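Local coordinates for protein endoglucanase (Clostridium thermocellum, PDB 2YIK) that probably hydrolyses cellulose as a family 9 glycoside hydrolase, an endoglucanase of the cellulose-degrading machinery of its bacterium, at residues A[137-142]-A[329-334]; A[363-368]-A[404-409]; A[398-403]-A[506-511]. All coordinates share one frame; numbering follows the deposited sequence.

The three contacts lie on the same side of the catalytic domain, with centres 11 to 13 Å apart. All belong to the family 9 catalytic domain, a fold built on an (alpha/alpha)6 barrel. Helix 392-408 ties them together. It supplies a segment to interactions 2 and 3, and V405 on it touches both acids of interaction 1. Interaction 1 joins helices 124-140 and 322-336. It closes in the chain before the other two open. The segments of interactions 2 and 3 alternate along the chain. Interaction 1 reaches interaction 2 through E140 and H409, and interaction 3 through F141. The contacts touch one another, so helices distant in the sequence pack together here.

Interaction 1 of 3, residues A[137-142]-A[329-334]; sequences GYYEFK and LAEIND
The backbones carrying E140 and E331 stay well apart, with CA atoms 10.8 Å from each other, and long side chains bridge the gap. E140 and E331 come in from opposite directions, and their carboxylates meet. E140 OE2 lies 2.5 Å from E331 OE2 and 3.1 Å from E331 OE1. The two carboxylate planes are steeply turned, 81° apart. E331 reaches the meeting point with an extended chain. E140 gets there by a bend at chi2 (-79°), which swings its end toward helix 322-336.

Y139 joins from the side. Its ring and the E331 carboxylate are nearly coplanar, 15° apart, with E331 OE1 at the ring edge, 4.1 Å from Y139 CE2. A water bridges Y139 and E331. It lies in the plane of the Y139 ring, 2.7 Å from Y139 OH, and donates a hydrogen bond of 2.8 Å to E331 OE1. The other oxygen of E140, OE1, accepts a hydrogen bond from H409 NE2 and forms a salt bridge with K408 NZ. V405 of helix 392-408 packs against both glutamates, so the pair is buried among three helices.

N333, on the same helix as E331, ligates a calcium ion, but the E331 side chain is about 12 Å from a bound calcium ion and the acid pair is away from the annotated sites. Two acids this close in a buried place would repel if both were charged. One of them probably holds a proton, while the positive charge of K408 may help stabilise the negative charge that remains.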
loop_
_atom_site.group_PDB
_atom_site.type_symbol
_atom_site.label_atom_id
_atom_site.label_comp_id
_atom_site.label_asym_id
_atom_site.label_seq_id
_atom_site.Cartn_x
_atom_site.Cartn_y
_atom_site.Cartn_z
ATOM N N GLY A 137 4.578 -4.993 -6.286
ATOM C CA GLY A 137 4.046 -5.952 -7.241
ATOM C C GLY A 137 4.381 -5.619 -8.693
ATOM O O GLY A 137 4.702 -6.508 -9.486
ATOM N N TYR A 138 4.294 -4.338 -9.045
ATOM C CA TYR A 138 4.593 -3.890 -10.405
ATOM C C TYR A 138 6.074 -4.137 -10.697
ATOM O O TYR A 138 6.442 -4.551 -11.791
ATOM C CB TYR A 138 4.248 -2.400 -10.554
ATOM C CG TYR A 138 4.378 -1.862 -11.962
ATOM C CD1 TYR A 138 3.700 -2.463 -13.028
ATOM C CD2 TYR A 138 5.180 -0.756 -12.231
ATOM C CE1 TYR A 138 3.825 -1.974 -14.332
ATOM C CE2 TYR A 138 5.314 -0.260 -13.533
ATOM C CZ TYR A 138 4.636 -0.876 -14.578
ATOM O OH TYR A 138 4.802 -0.428 -15.870
ATOM N N TYR A 139 6.923 -3.895 -9.705
ATOM C CA TYR A 139 8.355 -4.119 -9.863
ATOM C C TYR A 139 8.664 -5.597 -10.114
ATOM O O TYR A 139 9.468 -5.926 -10.984
ATOM C CB TYR A 139 9.098 -3.642 -8.611
ATOM C CG TYR A 139 10.555 -4.067 -8.536
ATOM C CD1 TYR A 139 11.524 -3.510 -9.377
ATOM C CD2 TYR A 139 10.957 -5.043 -7.630
ATOM C CE1 TYR A 139 12.871 -3.925 -9.309
ATOM C CE2 TYR A 139 12.284 -5.466 -7.558
ATOM C CZ TYR A 139 13.235 -4.909 -8.394
ATOM O OH TYR A 139 14.542 -5.361 -8.299
ATOM N N GLU A 140 8.020 -6.480 -9.353
ATOM C CA GLU A 140 8.240 -7.917 -9.486
ATOM C C GLU A 140 7.651 -8.523 -10.749
ATOM O O GLU A 140 8.310 -9.313 -11.424
ATOM C CB GLU A 140 7.640 -8.677 -8.294
ATOM C CG GLU A 140 8.255 -8.373 -6.950
ATOM C CD GLU A 140 9.580 -9.078 -6.718
ATOM O OE1 GLU A 140 10.055 -9.808 -7.608
ATOM O OE2 GLU A 140 10.153 -8.904 -5.631
ATOM N N PHE A 141 6.415 -8.155 -11.068
ATOM C CA PHE A 141 5.738 -8.735 -12.221
ATOM C C PHE A 141 5.421 -7.787 -13.383
ATOM O O PHE A 141 4.377 -7.920 -14.028
ATOM C CB PHE A 141 4.455 -9.431 -11.732
ATOM C CG PHE A 141 4.677 -10.356 -10.548
ATOM C CD1 PHE A 141 5.546 -11.442 -10.645
ATOM C CD2 PHE A 141 4.040 -10.120 -9.329
ATOM C CE1 PHE A 141 5.782 -12.278 -9.542
ATOM C CE2 PHE A 141 4.269 -10.948 -8.220
ATOM C CZ PHE A 141 5.142 -12.029 -8.330
ATOM N N LYS A 142 6.330 -6.856 -13.670
ATOM C CA LYS A 142 6.123 -5.900 -14.763
ATOM C C LYS A 142 5.800 -6.611 -16.089
ATOM O O LYS A 142 4.973 -6.137 -16.863
ATOM C CB LYS A 142 7.362 -5.000 -14.942
ATOM C CG LYS A 142 7.053 -3.645 -15.625
ATOM C CD LYS A 142 8.300 -2.827 -16.028
ATOM C CE LYS A 142 9.130 -2.266 -14.847
ATOM N NZ LYS A 142 8.461 -2.228 -13.489
ATOM N N LEU A 329 15.500 -8.011 1.221
ATOM C CA LEU A 329 16.842 -8.304 1.700
ATOM C C LEU A 329 17.325 -9.619 1.086
ATOM O O LEU A 329 18.502 -9.775 0.781
ATOM C CB LEU A 329 16.865 -8.385 3.233
ATOM C CG LEU A 329 16.757 -7.037 3.959
ATOM C CD1 LEU A 329 16.726 -7.252 5.465
ATOM C CD2 LEU A 329 17.943 -6.160 3.580
ATOM N N ALA A 330 16.412 -10.562 0.886
ATOM C CA ALA A 330 16.791 -11.836 0.294
ATOM C C ALA A 330 17.135 -11.656 -1.187
ATOM O O ALA A 330 18.079 -12.272 -1.687
ATOM C CB ALA A 330 15.670 -12.850 0.460
ATOM N N GLU A 331 16.368 -10.823 -1.887
ATOM C CA GLU A 331 16.632 -10.574 -3.301
ATOM C C GLU A 331 17.959 -9.832 -3.428
ATOM O O GLU A 331 18.704 -10.049 -4.369
ATOM C CB GLU A 331 15.495 -9.756 -3.930
ATOM C CG GLU A 331 14.165 -10.496 -3.950
ATOM C CD GLU A 331 13.013 -9.689 -4.537
ATOM O OE1 GLU A 331 13.248 -8.702 -5.263
ATOM O OE2 GLU A 331 11.853 -10.060 -4.272
ATOM N N ILE A 332 18.248 -8.959 -2.468
ATOM C CA ILE A 332 19.493 -8.204 -2.461
ATOM C C ILE A 332 20.654 -9.186 -2.303
ATOM O O ILE A 332 21.681 -9.078 -2.978
ATOM C CB ILE A 332 19.494 -7.180 -1.300
ATOM C CG1 ILE A 332 18.648 -5.967 -1.701
ATOM C CG2 ILE A 332 20.922 -6.789 -0.921
ATOM C CD1 ILE A 332 18.354 -5.022 -0.564
ATOM N N ASN A 333 20.474 -10.156 -1.413
ATOM C CA ASN A 333 21.499 -11.152 -1.181
ATOM C C ASN A 333 21.728 -12.011 -2.416
ATOM O O ASN A 333 22.869 -12.331 -2.745
ATOM C CB ASN A 333 21.127 -12.060 -0.015
ATOM C CG ASN A 333 22.154 -13.139 0.205
ATOM O OD1 ASN A 333 21.913 -14.320 -0.051
ATOM N ND2 ASN A 333 23.322 -12.731 0.661
ATOM N N ASP A 334 20.645 -12.392 -3.089
ATOM C CA ASP A 334 20.745 -13.220 -4.288
ATOM C C ASP A 334 21.467 -12.480 -5.403
ATOM O O ASP A 334 22.282 -13.056 -6.120
ATOM C CB ASP A 334 19.355 -13.625 -4.796
ATOM C CG ASP A 334 18.694 -14.694 -3.933
ATOM O OD1 ASP A 334 19.388 -15.341 -3.119
ATOM O OD2 ASP A 334 17.468 -14.898 -4.090
HETATM O O HOH W 1 15.151 -7.596 -6.913
#

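Interaction 2 of 3, residues A[363-368]-A[404-409]; sequences KPIQDL and LVYDKH
The ring of Y406 is approached obliquely by I365 CG2 and Q366 CB, neither squarely over a face nor at the edge. In the plane of the ring, at its edge, is D407 OD1. Other rings also meet it: H410 stacks on Y406, and Y417 and W362 make edge-to-face pairs with it.

Between segments 363-368 and 404-409 the closest contact is I365 CG2 to Y406 CD2, 3.8 Å, a plain apolar one. The CG2 methyl is the branch that reaches the ring, while the longer arm of I365 leads away. Y406 CG is anti to its backbone N (chi1 -177°), which sends the ring out across the gap to helix 363-373. Beyond I365, the extended side chain of Q366 passes the phenol end. Q366 NE2 stands 4.0 Å from Y406 OH, too far for a hydrogen bond, and the amide and ring planes are 48° apart.

The contact joins the first turns of helix 363-373 to the C-terminal end of helix 392-408. S323 of helix 322-336 touches I365. Helix 416-428 closes in with Y417, which touches Q366 and D407, and helix 499-516 lies against L404 through L512 and F515.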
loop_
_atom_site.group_PDB
_atom_site.type_symbol
_atom_site.label_atom_id
_atom_site.label_comp_id
_atom_site.label_asym_id
_atom_site.label_seq_id
_atom_site.Cartn_x
_atom_site.Cartn_y
_atom_site.Cartn_z
ATOM N N LYS A 363 14.990 -17.925 4.382
ATOM C CA LYS A 363 14.424 -18.823 5.387
ATOM C C LYS A 363 13.239 -18.248 6.165
ATOM O O LYS A 363 12.241 -18.939 6.370
ATOM C CB LYS A 363 15.524 -19.305 6.350
ATOM C CG LYS A 363 15.081 -20.366 7.348
ATOM C CD LYS A 363 14.382 -21.528 6.656
ATOM C CE LYS A 363 14.123 -22.692 7.614
ATOM N NZ LYS A 363 13.512 -23.836 6.875
ATOM N N PRO A 364 13.320 -16.981 6.604
ATOM C CA PRO A 364 12.168 -16.456 7.344
ATOM C C PRO A 364 10.874 -16.467 6.527
ATOM O O PRO A 364 9.784 -16.651 7.075
ATOM C CB PRO A 364 12.609 -15.043 7.708
ATOM C CG PRO A 364 14.093 -15.194 7.863
ATOM C CD PRO A 364 14.448 -16.035 6.656
ATOM N N ILE A 365 10.998 -16.268 5.218
ATOM C CA ILE A 365 9.833 -16.261 4.347
ATOM C C ILE A 365 9.405 -17.688 4.010
ATOM O O ILE A 365 8.227 -17.951 3.778
ATOM C CB ILE A 365 10.117 -15.439 3.058
ATOM C CG1 ILE A 365 9.965 -13.939 3.362
ATOM C CG2 ILE A 365 9.199 -15.879 1.922
ATOM C CD1 ILE A 365 8.564 -13.541 3.812
ATOM N N GLN A 366 10.358 -18.615 3.998
ATOM C CA GLN A 366 10.013 -20.002 3.724
ATOM C C GLN A 366 9.184 -20.486 4.916
ATOM O O GLN A 366 8.228 -21.248 4.756
ATOM C CB GLN A 366 11.267 -20.867 3.559
ATOM C CG GLN A 366 10.947 -22.317 3.209
ATOM C CD GLN A 366 12.177 -23.213 3.153
ATOM O OE1 GLN A 366 12.060 -24.435 3.065
ATOM N NE2 GLN A 366 13.357 -22.610 3.203
ATOM N N ASP A 367 9.555 -20.031 6.111
ATOM C CA ASP A 367 8.833 -20.390 7.331
ATOM C C ASP A 367 7.435 -19.775 7.327
ATOM O O ASP A 367 6.465 -20.406 7.740
ATOM C CB ASP A 367 9.585 -19.898 8.570
ATOM C CG ASP A 367 10.821 -20.718 8.869
ATOM O OD1 ASP A 367 11.068 -21.710 8.152
ATOM O OD2 ASP A 367 11.545 -20.377 9.826
ATOM N N LEU A 368 7.345 -18.529 6.874
ATOM C CA LEU A 368 6.071 -17.826 6.806
ATOM C C LEU A 368 5.136 -18.559 5.850
ATOM O O LEU A 368 3.969 -18.806 6.158
ATOM C CB LEU A 368 6.285 -16.400 6.302
ATOM C CG LEU A 368 5.032 -15.586 5.983
ATOM C CD1 LEU A 368 4.254 -15.306 7.272
ATOM C CD2 LEU A 368 5.443 -14.286 5.286
ATOM N N LEU A 404 4.039 -15.967 -4.449
ATOM C CA LEU A 404 4.383 -15.821 -5.860
ATOM C C LEU A 404 5.761 -15.183 -6.066
ATOM O O LEU A 404 6.467 -15.515 -7.013
ATOM C CB LEU A 404 3.285 -15.020 -6.560
ATOM C CG LEU A 404 1.939 -15.763 -6.474
ATOM C CD1 LEU A 404 0.775 -14.799 -6.617
ATOM C CD2 LEU A 404 1.903 -16.845 -7.545
ATOM N N VAL A 405 6.141 -14.277 -5.170
ATOM C CA VAL A 405 7.448 -13.637 -5.252
ATOM C C VAL A 405 8.541 -14.669 -4.918
ATOM O O VAL A 405 9.603 -14.698 -5.545
ATOM C CB VAL A 405 7.539 -12.431 -4.276
ATOM C CG1 VAL A 405 8.996 -12.021 -4.067
ATOM C CG2 VAL A 405 6.738 -11.262 -4.835
ATOM N N TYR A 406 8.270 -15.526 -3.937
ATOM C CA TYR A 406 9.235 -16.552 -3.546
ATOM C C TYR A 406 9.491 -17.504 -4.713
ATOM O O TYR A 406 10.644 -17.824 -5.023
ATOM C CB TYR A 406 8.724 -17.360 -2.349
ATOM C CG TYR A 406 9.708 -18.396 -1.848
ATOM C CD1 TYR A 406 9.784 -19.659 -2.435
ATOM C CD2 TYR A 406 10.573 -18.110 -0.794
ATOM C CE1 TYR A 406 10.697 -20.608 -1.986
ATOM C CE2 TYR A 406 11.485 -19.051 -0.333
ATOM C CZ TYR A 406 11.541 -20.298 -0.931
ATOM O OH TYR A 406 12.423 -21.248 -0.462
ATOM N N ASP A 407 8.421 -17.957 -5.360
ATOM C CA ASP A 407 8.574 -18.875 -6.481
ATOM C C ASP A 407 9.283 -18.218 -7.654
ATOM O O ASP A 407 10.077 -18.866 -8.343
ATOM C CB ASP A 407 7.214 -19.433 -6.928
ATOM C CG ASP A 407 6.704 -20.539 -6.002
ATOM O OD1 ASP A 407 7.428 -20.890 -5.046
ATOM O OD2 ASP A 407 5.588 -21.057 -6.228
ATOM N N LYS A 408 9.009 -16.935 -7.878
ATOM C CA LYS A 408 9.659 -16.239 -8.973
ATOM C C LYS A 408 11.168 -16.280 -8.767
ATOM O O LYS A 408 11.928 -16.535 -9.704
ATOM C CB LYS A 408 9.216 -14.779 -9.054
ATOM C CG LYS A 408 10.017 -13.987 -10.083
ATOM C CD LYS A 408 9.767 -12.489 -9.996
ATOM C CE LYS A 408 10.811 -11.721 -10.816
ATOM N NZ LYS A 408 10.720 -10.245 -10.626
ATOM N N HIS A 409 11.594 -16.059 -7.529
ATOM C CA HIS A 409 13.010 -16.034 -7.219
ATOM C C HIS A 409 13.662 -17.372 -6.916
ATOM O O HIS A 409 14.822 -17.428 -6.499
ATOM C CB HIS A 409 13.241 -15.033 -6.095
ATOM C CG HIS A 409 12.924 -13.630 -6.495
ATOM N ND1 HIS A 409 13.759 -12.883 -7.304
ATOM C CD2 HIS A 409 11.830 -12.861 -6.285
ATOM C CE1 HIS A 409 13.191 -11.727 -7.573
ATOM N NE2 HIS A 409 12.016 -11.686 -6.967
#

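Interaction 3 of 3, residues A[398-403]-A[506-511]; sequences AAQLIA and VGACAG
L401 and G507 make the tight part of this contact. L401 CD1 sits 3.8 Å from G507 C and 3.9 Å from G507 CA, directly against the backbone of helix 499-516. G507 has no side chain, and this lets the methyl come in so close. With chi1 at 177°, the L401 chain runs away from its own backbone N and brings CD1 onto the glycine. The backbones themselves are near: L401 CA and A508 CA are 4.6 Å apart.

The helix axes approach to 8.2 Å. The helices run in the same general sense but cross at 42°. G507 and A508 give helix 499-516 a small-residue surface here. Family 9 catalytic domains are built on an (alpha/alpha)6 barrel, to which both helices probably belong.

Toward Q400 the fit is looser, though still buried. Q400 CB is 4.0 Å from A508 CB, and Q400 OE1 also comes within 4.0 Å of that methyl. The amide end finds its polar partner on its own helix, where Q400 NE2 is hydrogen-bonded to N396 OD1. M425 of helix 416-428 touches both Q400 and A508. F141 lies next to L401 and A510 beside the tight part.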
loop_
_atom_site.group_PDB
_atom_site.type_symbol
_atom_site.label_atom_id
_atom_site.label_comp_id
_atom_site.label_asym_id
_atom_site.label_seq_id
_atom_site.Cartn_x
_atom_site.Cartn_y
_atom_site.Cartn_z
ATOM N N ALA A 398 -1.976 -10.978 0.614
ATOM C CA ALA A 398 -0.610 -10.553 0.915
ATOM C C ALA A 398 0.258 -11.808 0.971
ATOM O O ALA A 398 1.400 -11.808 0.510
ATOM C CB ALA A 398 -0.557 -9.825 2.242
ATOM N N ALA A 399 -0.285 -12.877 1.545
ATOM C CA ALA A 399 0.440 -14.141 1.621
ATOM C C ALA A 399 0.601 -14.682 0.204
ATOM O O ALA A 399 1.640 -15.242 -0.141
ATOM C CB ALA A 399 -0.324 -15.147 2.485
ATOM N N GLN A 400 -0.441 -14.520 -0.610
ATOM C CA GLN A 400 -0.397 -14.972 -1.998
ATOM C C GLN A 400 0.743 -14.261 -2.723
ATOM O O GLN A 400 1.522 -14.881 -3.450
ATOM C CB GLN A 400 -1.720 -14.664 -2.709
ATOM C CG GLN A 400 -2.906 -15.537 -2.303
ATOM C CD GLN A 400 -4.139 -15.254 -3.151
ATOM O OE1 GLN A 400 -4.038 -15.108 -4.370
ATOM N NE2 GLN A 400 -5.306 -15.180 -2.513
ATOM N N LEU A 401 0.827 -12.948 -2.530
ATOM C CA LEU A 401 1.874 -12.155 -3.160
ATOM C C LEU A 401 3.246 -12.686 -2.766
ATOM O O LEU A 401 4.076 -12.952 -3.631
ATOM C CB LEU A 401 1.755 -10.684 -2.756
ATOM C CG LEU A 401 2.845 -9.753 -3.299
ATOM C CD1 LEU A 401 2.823 -9.770 -4.824
ATOM C CD2 LEU A 401 2.616 -8.341 -2.778
ATOM N N ILE A 402 3.475 -12.849 -1.462
ATOM C CA ILE A 402 4.760 -13.357 -0.976
ATOM C C ILE A 402 5.031 -14.735 -1.565
ATOM O O ILE A 402 6.156 -15.044 -1.939
ATOM C CB ILE A 402 4.800 -13.462 0.573
ATOM C CG1 ILE A 402 4.615 -12.073 1.193
ATOM C CG2 ILE A 402 6.114 -14.111 1.023
ATOM C CD1 ILE A 402 5.718 -11.123 0.877
ATOM N N ALA A 403 3.995 -15.559 -1.654
ATOM C CA ALA A 403 4.148 -16.901 -2.206
ATOM C C ALA A 403 4.635 -16.856 -3.659
ATOM O O ALA A 403 5.528 -17.610 -4.049
ATOM C CB ALA A 403 2.823 -17.648 -2.128
ATOM N N VAL A 506 -3.389 -6.680 -6.158
ATOM C CA VAL A 506 -3.000 -6.358 -7.525
ATOM C C VAL A 506 -1.826 -7.238 -7.941
ATOM O O VAL A 506 -1.872 -7.907 -8.975
ATOM C CB VAL A 506 -2.596 -4.874 -7.666
ATOM C CG1 VAL A 506 -2.062 -4.600 -9.082
ATOM C CG2 VAL A 506 -3.795 -3.990 -7.362
ATOM N N GLY A 507 -0.785 -7.243 -7.116
ATOM C CA GLY A 507 0.398 -8.033 -7.403
ATOM C C GLY A 507 0.151 -9.529 -7.485
ATOM O O GLY A 507 0.772 -10.219 -8.303
ATOM N N ALA A 508 -0.744 -10.034 -6.636
ATOM C CA ALA A 508 -1.063 -11.459 -6.620
ATOM C C ALA A 508 -1.685 -11.877 -7.954
ATOM O O ALA A 508 -1.376 -12.942 -8.482
ATOM C CB ALA A 508 -2.015 -11.777 -5.468
ATOM N N CYS A 509 -2.570 -11.039 -8.486
ATOM C CA CYS A 509 -3.208 -11.320 -9.768
ATOM C C CYS A 509 -2.148 -11.424 -10.853
ATOM O O CYS A 509 -2.169 -12.361 -11.654
ATOM C CB CYS A 509 -4.193 -10.212 -10.133
ATOM S SG CYS A 509 -5.685 -10.154 -9.099
ATOM N N ALA A 510 -1.222 -10.463 -10.871
ATOM C CA ALA A 510 -0.144 -10.453 -11.855
ATOM C C ALA A 510 0.723 -11.693 -11.699
ATOM O O ALA A 510 1.099 -12.324 -12.688
ATOM C CB ALA A 510 0.716 -9.198 -11.694
ATOM N N GLY A 511 1.045 -12.023 -10.450
ATOM C CA GLY A 511 1.873 -13.182 -10.173
ATOM C C GLY A 511 1.219 -14.484 -10.604
ATOM O O GLY A 511 1.894 -15.389 -11.099
#